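Local coordinates for spore germination protein GerM (Bacillus subtilis subsp. subtilis str. 168, PDB 6GZB) that is of unknown molecular function but affects both sporulation and germination of the bacterium, and carries two GerMN domains in tandem, at residues Glu55-Leu58 with Tyr64-Ala67; Ile139-Thr144 with Ile185-Ala190; Lys220-Ser225 with Ile234-Lys239; Glu226-Thr231 with Ser259-Lys264; Thr249-Asp254 with Asn293-Thr298. One frame throughout, in Å; residues are numbered along the deposited sequence.

How the interactions relate
Interaction 1 lies in the first GerMN domain, and interaction 2 ties helix 136-147 of that domain to the loop before strand 198-208; the two touch, Ser142 on the helix bonding to the backbone oxygen of Tyr57. Interactions 3, 4 and 5 belong to the second domain. Helix 229-239 serves both interaction 3 and interaction 4, whose centres are about 12 Å apart, and its Leu237 carbonyl bonds to Thr249 of interaction 5. Interaction 1 is a buried hairpin of backbone bonds and a tyrosine face, and interaction 5 is a buried apolar edge contact. Interaction 3 buries a salt bridge, interaction 2 is a partly buried amide-to-backbone contact, and interaction 4 is proline packing at the surface.

Interaction 1 (Glu55-Leu58 with Tyr64-Ala67); sequences ELYL and YVVA
The ring of Tyr57 lies over Ala67, presenting one face to the methyl group. Ala67 CB stands 3.9 Å from the centroid of the Tyr57 ring, displaced toward the rim, and its closest ring atom is Tyr57 CZ at 3.5 Å, a CH-pi contact. With CG anti to its own carbonyl carbon (chi1 -79°), the ring is carried back along its strand, and the hydroxyl donates to Glu55 two residues earlier: Tyr57 OH reaches Glu55 OE1 at 2.9 Å, from above the carboxylate plane. Val65 CG1 comes up near the ring plane and packs on Tyr57 CB at 3.9 Å, while Trp145 meets the same ring obliquely. An alanine in place of Tyr57 would probably leave the Ala67 methyl without its aromatic cover and Glu55 without the hydroxyl that holds its carboxylate. Leu58 and Val66 project from the other side of the sheet and form a hydrogen-bonded pair, Leu58 N to Val66 O at 2.9 Å and Val66 N to Leu58 O at 2.8 Å. Tyr57 and Ala67 are the adjoining non-hydrogen-bonded pair, their CA atoms 4.3 Å apart. This is the register of an antiparallel beta hairpin, formed here by strands 51-60 and 65-73.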
# COMPACT_ATOMS: atom_id res chain seq x y z
N GLU A 55 6.65 3.54 8.18
CA GLU A 55 5.32 3.09 7.77
C GLU A 55 4.78 2.08 8.78
O GLU A 55 5.43 1.07 9.07
CB GLU A 55 5.35 2.48 6.37
CG GLU A 55 5.52 3.48 5.23
CD GLU A 55 5.55 2.81 3.85
OE1 GLU A 55 5.28 1.58 3.74
OE2 GLU A 55 5.80 3.52 2.86
N LEU A 56 3.62 2.37 9.34
CA LEU A 56 2.86 1.38 10.08
C LEU A 56 1.55 1.11 9.35
O LEU A 56 0.79 2.04 9.08
CB LEU A 56 2.57 1.85 11.50
CG LEU A 56 3.78 2.24 12.35
CD1 LEU A 56 3.30 2.73 13.71
CD2 LEU A 56 4.74 1.07 12.51
N TYR A 57 1.28 -0.15 9.05
CA TYR A 57 0.07 -0.51 8.34
C TYR A 57 -1.06 -0.78 9.34
O TYR A 57 -1.21 -1.88 9.88
CB TYR A 57 0.32 -1.68 7.38
CG TYR A 57 1.00 -1.22 6.10
CD1 TYR A 57 2.35 -0.91 6.10
CD2 TYR A 57 0.26 -0.86 4.99
CE1 TYR A 57 2.97 -0.37 4.98
CE2 TYR A 57 0.87 -0.33 3.87
CZ TYR A 57 2.22 -0.07 3.88
OH TYR A 57 2.82 0.49 2.75
N LEU A 58 -1.79 0.29 9.63
CA LEU A 58 -2.86 0.25 10.61
C LEU A 58 -4.19 -0.02 9.92
O LEU A 58 -4.25 -0.12 8.69
CB LEU A 58 -2.92 1.58 11.37
CG LEU A 58 -1.60 2.00 12.03
CD1 LEU A 58 -1.72 3.39 12.62
CD2 LEU A 58 -1.19 1.00 13.10
N TYR A 64 -9.99 -0.68 6.20
CA TYR A 64 -8.86 -0.81 5.27
C TYR A 64 -7.54 -0.87 6.01
O TYR A 64 -7.31 -0.13 6.97
CB TYR A 64 -8.83 0.35 4.28
CG TYR A 64 -9.95 0.34 3.28
CD1 TYR A 64 -9.87 -0.41 2.11
CD2 TYR A 64 -11.10 1.09 3.50
CE1 TYR A 64 -10.91 -0.41 1.19
CE2 TYR A 64 -12.15 1.07 2.61
CZ TYR A 64 -12.05 0.33 1.45
OH TYR A 64 -13.12 0.32 0.57
N VAL A 65 -6.66 -1.75 5.55
CA VAL A 65 -5.27 -1.73 5.97
C VAL A 65 -4.55 -0.64 5.18
O VAL A 65 -4.59 -0.63 3.96
CB VAL A 65 -4.59 -3.10 5.73
CG1 VAL A 65 -3.14 -3.07 6.19
CG2 VAL A 65 -5.37 -4.19 6.44
N VAL A 66 -3.94 0.29 5.90
CA VAL A 66 -3.44 1.53 5.30
C VAL A 66 -2.14 1.93 5.98
O VAL A 66 -2.03 1.86 7.21
CB VAL A 66 -4.41 2.71 5.52
CG1 VAL A 66 -3.96 3.89 4.68
CG2 VAL A 66 -5.84 2.32 5.18
N ALA A 67 -1.19 2.41 5.20
CA ALA A 67 0.05 2.95 5.74
C ALA A 67 -0.24 4.26 6.48
O ALA A 67 -0.93 5.12 5.96
CB ALA A 67 1.06 3.20 4.62

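Interaction 2 (Ile139-Thr144 with Ile185-Ala190); sequences IVQSVT and INLETA
Gln141 of helix 136-147 reaches across to the backbone of Ile185-Leu187, and it alone of its segment makes the contact. Earlier on the helix, Val140 faces elsewhere, its carbonyl taking both the backbone N and the hydroxyl of Thr144 from opposite faces. At Gln141 the chain leaves with CG anti to the carbonyl carbon (chi1 -70°) and runs extended, which lays the amide against the backbone at Ile185, with Gln141 CD 3.6 Å from Ile185 CA. Its oxygen accepts from the backbone of Asn186: Asn186 N to Gln141 OE1 is 3.1 Å and nearly straight at 168°, although the donor sits above the carbonyl plane. The amide nitrogen gives a hydrogen to a water 2.8 Å from Gln141 NE2, and the same water accepts from Leu187 N at 3.0 Å. A leucine in place of Gln141 would probably leave Asn186 N without its acceptor and the water without one of its donors. Farther along, Ser142 turns to the hairpin and bonds to Tyr57 O. The amide thus accepts from Asn186 N directly and shares one accepting water with Leu187 N, so that an irregular segment is tied to the helix by polar bonds rather than by interlocking apolar side chains.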
# COMPACT_ATOMS: atom_id res chain seq x y z
N ILE A 139 -4.53 -8.65 9.57
CA ILE A 139 -3.32 -8.87 10.34
C ILE A 139 -2.17 -9.39 9.47
O ILE A 139 -1.05 -8.89 9.56
CB ILE A 139 -3.60 -9.82 11.52
CG1 ILE A 139 -4.41 -9.09 12.59
CG2 ILE A 139 -2.31 -10.37 12.11
CD1 ILE A 139 -5.17 -10.02 13.51
N VAL A 140 -2.45 -10.36 8.62
CA VAL A 140 -1.42 -10.91 7.74
C VAL A 140 -0.87 -9.83 6.80
O VAL A 140 0.34 -9.71 6.61
CB VAL A 140 -1.96 -12.07 6.87
CG1 VAL A 140 -0.86 -12.60 5.95
CG2 VAL A 140 -2.49 -13.19 7.75
N GLN A 141 -1.77 -9.04 6.23
CA GLN A 141 -1.37 -8.00 5.29
C GLN A 141 -0.60 -6.88 5.99
O GLN A 141 0.40 -6.39 5.45
CB GLN A 141 -2.59 -7.43 4.58
CG GLN A 141 -3.22 -8.40 3.60
CD GLN A 141 -4.62 -8.02 3.19
OE1 GLN A 141 -5.15 -6.99 3.60
NE2 GLN A 141 -5.24 -8.87 2.36
N SER A 142 -1.05 -6.50 7.19
CA SER A 142 -0.38 -5.47 7.98
C SER A 142 1.07 -5.84 8.29
O SER A 142 1.99 -5.07 8.05
CB SER A 142 -1.14 -5.24 9.28
OG SER A 142 -0.42 -4.35 10.13
N VAL A 143 1.26 -7.04 8.82
CA VAL A 143 2.58 -7.52 9.15
C VAL A 143 3.45 -7.60 7.90
O VAL A 143 4.59 -7.14 7.89
CB VAL A 143 2.51 -8.91 9.83
CG1 VAL A 143 3.89 -9.53 9.93
CG2 VAL A 143 1.88 -8.79 11.20
N THR A 144 2.88 -8.11 6.82
CA THR A 144 3.61 -8.29 5.58
C THR A 144 4.07 -6.95 5.02
O THR A 144 5.22 -6.80 4.62
CB THR A 144 2.78 -9.04 4.53
OG1 THR A 144 2.44 -10.35 5.03
CG2 THR A 144 3.58 -9.21 3.24
N ILE A 185 -3.55 -6.72 -0.91
CA ILE A 185 -3.95 -5.98 0.28
C ILE A 185 -5.36 -5.44 0.05
O ILE A 185 -5.69 -5.05 -1.07
CB ILE A 185 -2.95 -4.84 0.59
CG1 ILE A 185 -3.31 -4.15 1.90
CG2 ILE A 185 -2.91 -3.83 -0.54
CD1 ILE A 185 -2.15 -3.37 2.50
N ASN A 186 -6.20 -5.49 1.08
CA ASN A 186 -7.58 -5.04 0.96
C ASN A 186 -8.25 -5.61 -0.30
O ASN A 186 -8.76 -4.85 -1.14
CB ASN A 186 -7.64 -3.51 0.90
CG ASN A 186 -7.07 -2.85 2.13
OD1 ASN A 186 -6.31 -1.88 2.05
ND2 ASN A 186 -7.44 -3.37 3.29
N LEU A 187 -8.22 -6.92 -0.44
CA LEU A 187 -8.69 -7.57 -1.68
C LEU A 187 -10.13 -7.21 -1.98
O LEU A 187 -11.00 -7.38 -1.13
CB LEU A 187 -8.57 -9.10 -1.56
CG LEU A 187 -7.19 -9.65 -1.18
CD1 LEU A 187 -7.25 -11.16 -1.05
CD2 LEU A 187 -6.12 -9.25 -2.19
N GLU A 188 -10.41 -6.78 -3.21
CA GLU A 188 -11.78 -6.60 -3.65
C GLU A 188 -12.44 -7.95 -3.85
O GLU A 188 -12.02 -8.72 -4.71
CB GLU A 188 -11.85 -5.80 -4.96
CG GLU A 188 -11.90 -4.30 -4.76
CD GLU A 188 -12.09 -3.55 -6.06
OE1 GLU A 188 -12.19 -2.30 -6.00
OE2 GLU A 188 -12.07 -4.19 -7.13
N THR A 189 -13.46 -8.24 -3.05
CA THR A 189 -14.14 -9.53 -3.09
C THR A 189 -15.63 -9.41 -3.37
O THR A 189 -16.36 -10.40 -3.29
CB THR A 189 -13.99 -10.27 -1.76
OG1 THR A 189 -14.43 -9.43 -0.69
CG2 THR A 189 -12.54 -10.68 -1.53
N ALA A 190 -16.12 -8.21 -3.68
CA ALA A 190 -17.53 -8.04 -3.98
C ALA A 190 -17.83 -8.64 -5.35
O ALA A 190 -17.06 -8.48 -6.28
CB ALA A 190 -17.92 -6.57 -3.95
O HOH W 1 -8.04 -8.41 2.16

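Interaction 3 (Lys220-Ser225 with Ile234-Lys239); sequences KRIDNS and INELAK
Lys220 and Glu236 are brought together by two bends. The extended part of the lysine, as far as CD, carries the chain toward the helix, and the turn at chi3 (82°) then sends CE and NZ across, past the carboxylate; the bend of the glutamate at chi2 (-57°) turns its carboxylate to the same side as the lysine's end, where OE1 meets NZ. The result is a salt-bridge network joining strand 213-223 to helix 229-239, two consecutive elements of the second GerMN domain. Lys220 NZ donates to Glu236 OE1 at 3.0 Å, approaching nearly in line with the C-O bond, and the two side chains cross at a slant, so that the lysine methylenes also lie against the carboxylate. The other oxygen has its own partner one helical turn onward: Lys239 NZ bonds to Glu236 OE2 at 2.9 Å on the syn side, lifted somewhat out of the carboxylate plane. Each carboxylate oxygen is therefore gripped by a different lysine. The two amino nitrogens, Lys220 NZ and Lys239 NZ, stay 6.4 Å apart, and the carboxylate between them probably screens their like charges. Lys220 NZ is also hydrogen-bonded to the hydroxyl of Tyr205 on strand 198-208, its strongest polar partner, and makes a long, weak ion pair with Glu188. Because Glu236 is buried, two lysines close by would be expected to favour its ionised form. The aliphatic part of the glutamate has an apolar neighbour. Ile222 slides past it in the opposite direction, with Ile222 CD1 3.7 Å from Glu236 CG.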
# COMPACT_ATOMS: atom_id res chain seq x y z
N LYS A 220 -7.16 -5.13 -7.06
CA LYS A 220 -8.26 -5.37 -7.98
C LYS A 220 -7.96 -6.56 -8.88
O LYS A 220 -6.81 -7.02 -8.94
CB LYS A 220 -8.48 -4.12 -8.84
CG LYS A 220 -8.65 -2.86 -8.02
CD LYS A 220 -9.26 -1.75 -8.84
CE LYS A 220 -10.76 -1.90 -8.91
NZ LYS A 220 -11.43 -0.61 -9.23
N ARG A 221 -8.98 -7.06 -9.56
CA ARG A 221 -8.81 -8.13 -10.54
C ARG A 221 -8.76 -7.51 -11.93
O ARG A 221 -9.68 -6.82 -12.33
CB ARG A 221 -9.96 -9.13 -10.46
CG ARG A 221 -10.15 -9.82 -9.12
CD ARG A 221 -8.85 -10.39 -8.55
NE ARG A 221 -8.26 -11.44 -9.39
CZ ARG A 221 -7.33 -12.30 -8.98
NH1 ARG A 221 -6.88 -12.25 -7.73
NH2 ARG A 221 -6.85 -13.21 -9.81
N ILE A 222 -7.68 -7.75 -12.65
CA ILE A 222 -7.54 -7.26 -14.02
C ILE A 222 -7.67 -8.44 -15.00
O ILE A 222 -7.06 -9.49 -14.80
CB ILE A 222 -6.15 -6.62 -14.23
CG1 ILE A 222 -5.83 -5.61 -13.12
CG2 ILE A 222 -6.05 -5.99 -15.60
CD1 ILE A 222 -6.80 -4.45 -13.03
N ASP A 223 -8.42 -8.23 -16.08
CA ASP A 223 -8.57 -9.24 -17.12
C ASP A 223 -7.22 -9.66 -17.69
O ASP A 223 -6.37 -8.82 -17.98
CB ASP A 223 -9.46 -8.73 -18.26
CG ASP A 223 -10.94 -8.83 -17.92
OD1 ASP A 223 -11.31 -9.71 -17.12
OD2 ASP A 223 -11.73 -8.02 -18.46
N ASN A 224 -7.03 -10.96 -17.84
CA ASN A 224 -5.74 -11.49 -18.27
C ASN A 224 -5.44 -11.14 -19.73
O ASN A 224 -4.29 -11.19 -20.16
CB ASN A 224 -5.71 -13.01 -18.07
CG ASN A 224 -5.46 -13.38 -16.64
OD1 ASN A 224 -5.13 -12.52 -15.82
ND2 ASN A 224 -5.58 -14.67 -16.32
N SER A 225 -6.47 -10.77 -20.47
CA SER A 225 -6.26 -10.28 -21.83
C SER A 225 -5.51 -8.95 -21.87
O SER A 225 -4.85 -8.65 -22.85
CB SER A 225 -7.59 -10.14 -22.55
OG SER A 225 -8.43 -9.25 -21.86
N ILE A 234 -3.93 2.64 -14.83
CA ILE A 234 -4.49 3.94 -15.17
C ILE A 234 -5.99 3.86 -15.44
O ILE A 234 -6.76 4.69 -14.95
CB ILE A 234 -3.79 4.55 -16.40
CG1 ILE A 234 -2.31 4.83 -16.09
CG2 ILE A 234 -4.48 5.83 -16.83
CD1 ILE A 234 -2.11 5.62 -14.82
N ASN A 235 -6.42 2.84 -16.18
CA ASN A 235 -7.85 2.66 -16.45
C ASN A 235 -8.63 2.44 -15.15
O ASN A 235 -9.74 2.97 -14.99
CB ASN A 235 -8.10 1.49 -17.41
CG ASN A 235 -7.61 1.77 -18.82
OD1 ASN A 235 -7.36 2.92 -19.19
ND2 ASN A 235 -7.37 0.72 -19.59
N GLU A 236 -8.06 1.68 -14.22
CA GLU A 236 -8.73 1.44 -12.93
C GLU A 236 -8.81 2.72 -12.10
O GLU A 236 -9.78 2.94 -11.35
CB GLU A 236 -8.02 0.35 -12.12
CG GLU A 236 -8.15 -1.05 -12.70
CD GLU A 236 -9.59 -1.50 -12.87
OE1 GLU A 236 -10.43 -1.12 -12.04
OE2 GLU A 236 -9.90 -2.16 -13.88
N LEU A 237 -7.77 3.54 -12.17
CA LEU A 237 -7.77 4.82 -11.45
C LEU A 237 -8.86 5.74 -11.98
O LEU A 237 -9.57 6.38 -11.20
CB LEU A 237 -6.41 5.50 -11.56
CG LEU A 237 -5.33 4.91 -10.64
CD1 LEU A 237 -3.96 5.49 -10.96
CD2 LEU A 237 -5.67 5.15 -9.19
N ALA A 238 -9.03 5.75 -13.30
CA ALA A 238 -10.07 6.55 -13.95
C ALA A 238 -11.47 6.04 -13.63
O ALA A 238 -12.40 6.83 -13.48
CB ALA A 238 -9.86 6.56 -15.45
N LYS A 239 -11.63 4.72 -13.54
CA LYS A 239 -12.94 4.14 -13.19
C LYS A 239 -13.34 4.48 -11.77
O LYS A 239 -14.52 4.58 -11.46
CB LYS A 239 -12.92 2.62 -13.33
CG LYS A 239 -12.89 2.11 -14.76
CD LYS A 239 -13.19 0.62 -14.78
CE LYS A 239 -12.18 -0.14 -15.63
NZ LYS A 239 -12.32 -1.61 -15.44

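Interaction 4 (Glu226-Thr231 with Ser259-Lys264); sequences EKDDIT and SKPKIK
Ile230, in the first turn of helix 229-239, packs on Pro261, and its side chain takes the apolar share of the contact. From the beta carbon outward, Ile230 CB lies 4.0 Å from Pro261 CG. The CG2 branch, anti to the backbone N, makes the closer approach, with Ile230 CG2 3.6 Å from Pro261 CG and equally near Pro261 CB; the two side chains slide past one another in opposite directions. The other branch, through CG1 to the tip at CD1, heads elsewhere, and the side chain also touches Val268 and Leu270 on strand 267-272. The polar side chains of Asp228 and Thr231 gather round the same proline CG and the neighbouring CD, the aspartate coming from the opposite direction and the threonine crossing the proline at about a right angle. Their carboxylate and hydroxyl are modelled too close to each other for exact positions to be trusted. No hydrogen bond spans the two segments. Asp228 is the N-cap of the helix, and its OD1 accepts weak bonds from Ile230 N and Thr231 N. Its own backbone N is held in turn, with Asp228 N donating to Glu226 OE2 at 3.1 Å. The proline thus rests beside the capped first turn of helix 229-239, on the segment that leads into the pairing of strand 262-264 with strand 267-272, while His199 of strand 198-208 lies by Asp229.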
# COMPACT_ATOMS: atom_id res chain seq x y z
N GLU A 226 -5.54 -8.20 -20.76
CA GLU A 226 -4.65 -7.04 -20.61
C GLU A 226 -3.24 -7.46 -20.19
O GLU A 226 -3.02 -7.91 -19.07
CB GLU A 226 -5.20 -6.04 -19.59
CG GLU A 226 -5.80 -4.79 -20.20
CD GLU A 226 -4.77 -3.80 -20.75
OE1 GLU A 226 -5.18 -2.65 -21.01
OE2 GLU A 226 -3.57 -4.15 -20.93
N LYS A 227 -2.29 -7.24 -21.09
CA LYS A 227 -0.90 -7.57 -20.84
C LYS A 227 -0.08 -6.35 -20.40
O LYS A 227 1.06 -6.48 -19.98
CB LYS A 227 -0.28 -8.17 -22.11
CG LYS A 227 -0.39 -9.69 -22.21
CD LYS A 227 -1.81 -10.18 -22.03
CE LYS A 227 -1.97 -11.62 -22.50
NZ LYS A 227 -2.21 -12.57 -21.39
N ASP A 228 -0.69 -5.18 -20.45
CA ASP A 228 -0.03 -3.94 -20.03
C ASP A 228 -0.64 -3.46 -18.71
O ASP A 228 -1.73 -2.88 -18.70
CB ASP A 228 -0.19 -2.89 -21.13
CG ASP A 228 0.32 -1.52 -20.72
OD1 ASP A 228 1.05 -1.41 -19.71
OD2 ASP A 228 0.01 -0.55 -21.44
N ASP A 229 0.05 -3.72 -17.60
CA ASP A 229 -0.50 -3.41 -16.28
C ASP A 229 -0.38 -1.93 -15.92
O ASP A 229 -1.03 -1.44 -14.98
CB ASP A 229 0.15 -4.27 -15.20
CG ASP A 229 -0.38 -5.70 -15.20
OD1 ASP A 229 -1.53 -5.92 -15.62
OD2 ASP A 229 0.38 -6.62 -14.82
N ILE A 230 0.46 -1.21 -16.66
CA ILE A 230 0.55 0.24 -16.51
C ILE A 230 -0.74 0.89 -17.00
O ILE A 230 -1.40 1.62 -16.28
CB ILE A 230 1.77 0.80 -17.26
CG1 ILE A 230 3.06 0.39 -16.56
CG2 ILE A 230 1.67 2.31 -17.36
CD1 ILE A 230 4.30 0.59 -17.40
N THR A 231 -1.16 0.50 -18.20
CA THR A 231 -2.42 0.96 -18.75
C THR A 231 -3.62 0.48 -17.93
O THR A 231 -4.57 1.23 -17.71
CB THR A 231 -2.57 0.49 -20.21
OG1 THR A 231 -1.53 1.08 -21.00
CG2 THR A 231 -3.92 0.90 -20.78
N SER A 259 -1.13 7.41 -25.79
CA SER A 259 -0.05 6.61 -26.35
C SER A 259 0.18 5.40 -25.45
O SER A 259 -0.16 5.42 -24.27
CB SER A 259 1.25 7.41 -26.42
OG SER A 259 1.02 8.70 -26.93
N LYS A 260 0.82 4.37 -25.99
CA LYS A 260 1.27 3.27 -25.16
C LYS A 260 2.32 3.80 -24.21
O LYS A 260 3.19 4.56 -24.61
CB LYS A 260 1.84 2.14 -26.02
CG LYS A 260 0.83 1.05 -26.35
CD LYS A 260 1.11 0.37 -27.69
CE LYS A 260 0.11 0.80 -28.76
NZ LYS A 260 -1.27 0.28 -28.51
N PRO A 261 2.23 3.42 -22.92
CA PRO A 261 3.25 3.83 -21.99
C PRO A 261 4.60 3.34 -22.44
O PRO A 261 4.68 2.28 -23.05
CB PRO A 261 2.84 3.15 -20.67
CG PRO A 261 1.61 2.36 -20.96
CD PRO A 261 1.06 2.84 -22.25
N LYS A 262 5.65 4.11 -22.16
CA LYS A 262 7.01 3.63 -22.36
C LYS A 262 7.67 3.42 -21.02
O LYS A 262 7.36 4.12 -20.05
CB LYS A 262 7.84 4.63 -23.17
CG LYS A 262 7.12 5.33 -24.31
CD LYS A 262 7.98 6.47 -24.84
CE LYS A 262 7.94 6.58 -26.36
NZ LYS A 262 6.66 7.18 -26.84
N ILE A 263 8.59 2.47 -20.96
CA ILE A 263 9.41 2.31 -19.78
C ILE A 263 10.87 2.13 -20.17
O ILE A 263 11.19 1.40 -21.10
CB ILE A 263 8.94 1.13 -18.91
CG1 ILE A 263 9.84 1.00 -17.68
CG2 ILE A 263 8.91 -0.16 -19.70
CD1 ILE A 263 9.22 0.23 -16.54
N LYS A 264 11.74 2.83 -19.46
CA LYS A 264 13.16 2.81 -19.75
C LYS A 264 13.92 3.04 -18.46
O LYS A 264 13.80 4.09 -17.84
CB LYS A 264 13.51 3.90 -20.77
CG LYS A 264 14.94 3.83 -21.28
CD LYS A 264 15.52 5.20 -21.62
CE LYS A 264 14.98 5.74 -22.94
NZ LYS A 264 15.90 6.73 -23.56

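Interaction 5 (Thr249-Asp254 with Asn293-Thr298); sequences TDFSED and NSIVLT
Phe251 points its ring edge-on into helix 289-299, and the close part of the contact is confined to that edge. Phe251 CZ meets Ile295 CG1 at 3.6 Å, with Ile295 CD1 slightly farther from the same ring atom at 4.0 Å. The isoleucine crosses the phenylalanine at about a right angle, and its CG1 lies in the plane of the ring, so the contact is made by the rim and not by the pi face. CG1 of Ile295 stands anti to the carbonyl carbon (chi1 -71°), which carries the branch from the helix toward the ring although the bond to its beta carbon does not itself point there. Ser294 touches more lightly: its CB is 4.0 Å from Phe251 CE1, again in the ring plane, while its hydroxyl turns back to bond with the carbonyl of Glu290 in the preceding turn. These contacts join the loop between helix 229-239 and strand 262-264 to helix 289-299 within the second GerMN domain, with Leu237 and Val291 also packing on Phe251. Within the helix, Thr298 OG1 donates to Ser294 O at 2.7 Å, and Thr298 N reaches the same oxygen from the opposite face of its plane; the threonine hydroxyl also accepts from the backbone of Tyr204. The loop looks quite different beyond Phe251. Ser252 to Asp254 lead away from the helix in an ST turn, with Glu253 and Asp254 exposed and the turn closed by Asp254 N bonding to Ser252 OG at 3.0 Å.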
# COMPACT_ATOMS: atom_id res chain seq x y z
N THR A 249 -12.03 8.81 -5.85
CA THR A 249 -11.01 8.99 -6.86
C THR A 249 -11.08 10.45 -7.26
O THR A 249 -12.14 11.02 -7.27
CB THR A 249 -11.20 8.10 -8.12
OG1 THR A 249 -9.97 7.91 -8.80
CG2 THR A 249 -12.13 8.71 -9.06
N ASP A 250 -9.94 11.07 -7.54
CA ASP A 250 -9.99 12.43 -7.99
C ASP A 250 -9.87 12.43 -9.50
O ASP A 250 -9.78 13.46 -10.09
CB ASP A 250 -8.94 13.30 -7.34
CG ASP A 250 -9.27 14.80 -7.43
OD1 ASP A 250 -10.43 15.18 -7.28
OD2 ASP A 250 -8.37 15.61 -7.65
N PHE A 251 -9.89 11.27 -10.11
CA PHE A 251 -9.81 11.15 -11.57
C PHE A 251 -11.17 11.43 -12.19
O PHE A 251 -12.19 11.01 -11.67
CB PHE A 251 -9.38 9.74 -11.99
CG PHE A 251 -7.92 9.50 -11.86
CD1 PHE A 251 -7.32 9.37 -10.62
CD2 PHE A 251 -7.16 9.28 -12.99
CE1 PHE A 251 -5.97 9.11 -10.50
CE2 PHE A 251 -5.80 9.04 -12.88
CZ PHE A 251 -5.21 8.94 -11.64
N SER A 252 -11.16 12.09 -13.34
CA SER A 252 -12.31 12.07 -14.23
C SER A 252 -12.39 10.70 -14.89
O SER A 252 -11.37 10.12 -15.24
CB SER A 252 -12.19 13.17 -15.29
OG SER A 252 -12.84 12.78 -16.50
N GLU A 253 -13.60 10.22 -15.11
CA GLU A 253 -13.80 8.94 -15.78
C GLU A 253 -13.34 8.94 -17.22
O GLU A 253 -13.10 7.88 -17.79
CB GLU A 253 -15.27 8.52 -15.71
CG GLU A 253 -15.75 8.25 -14.29
CD GLU A 253 -17.01 7.41 -14.26
OE1 GLU A 253 -17.03 6.40 -13.52
OE2 GLU A 253 -17.97 7.73 -15.00
N ASP A 254 -13.17 10.12 -17.81
CA ASP A 254 -12.81 10.21 -19.22
C ASP A 254 -11.31 10.13 -19.43
O ASP A 254 -10.84 10.11 -20.56
CB ASP A 254 -13.35 11.51 -19.83
CG ASP A 254 -14.86 11.57 -19.81
OD1 ASP A 254 -15.50 10.52 -20.06
OD2 ASP A 254 -15.41 12.66 -19.53
N ASN A 293 -0.26 11.72 -6.99
CA ASN A 293 0.14 10.76 -5.96
C ASN A 293 -0.41 9.35 -6.19
O ASN A 293 0.27 8.36 -5.95
CB ASN A 293 -0.32 11.25 -4.58
CG ASN A 293 0.58 12.31 -4.02
OD1 ASN A 293 1.80 12.24 -4.15
ND2 ASN A 293 -0.01 13.31 -3.37
N SER A 294 -1.69 9.27 -6.57
CA SER A 294 -2.33 8.00 -6.87
C SER A 294 -1.61 7.28 -7.99
O SER A 294 -1.32 6.09 -7.89
CB SER A 294 -3.80 8.24 -7.26
OG SER A 294 -4.57 8.44 -6.10
N ILE A 295 -1.31 8.00 -9.06
CA ILE A 295 -0.57 7.44 -10.18
C ILE A 295 0.77 6.89 -9.74
O ILE A 295 1.13 5.75 -10.05
CB ILE A 295 -0.34 8.48 -11.28
CG1 ILE A 295 -1.66 8.79 -11.98
CG2 ILE A 295 0.70 7.97 -12.26
CD1 ILE A 295 -1.59 10.01 -12.89
N VAL A 296 1.52 7.70 -9.01
CA VAL A 296 2.89 7.36 -8.67
C VAL A 296 2.95 6.23 -7.65
O VAL A 296 3.76 5.32 -7.79
CB VAL A 296 3.64 8.60 -8.13
CG1 VAL A 296 5.02 8.20 -7.60
CG2 VAL A 296 3.77 9.63 -9.22
N LEU A 297 2.10 6.29 -6.63
CA LEU A 297 2.05 5.21 -5.65
C LEU A 297 1.65 3.89 -6.31
O LEU A 297 2.16 2.83 -5.96
CB LEU A 297 1.06 5.53 -4.51
CG LEU A 297 1.52 6.61 -3.53
CD1 LEU A 297 0.38 7.01 -2.62
CD2 LEU A 297 2.71 6.13 -2.70
N THR A 298 0.73 3.97 -7.26
CA THR A 298 0.19 2.77 -7.90
C THR A 298 1.24 2.14 -8.81
O THR A 298 1.55 0.96 -8.71
CB THR A 298 -1.08 3.11 -8.70
OG1 THR A 298 -2.12 3.52 -7.80
CG2 THR A 298 -1.55 1.92 -9.51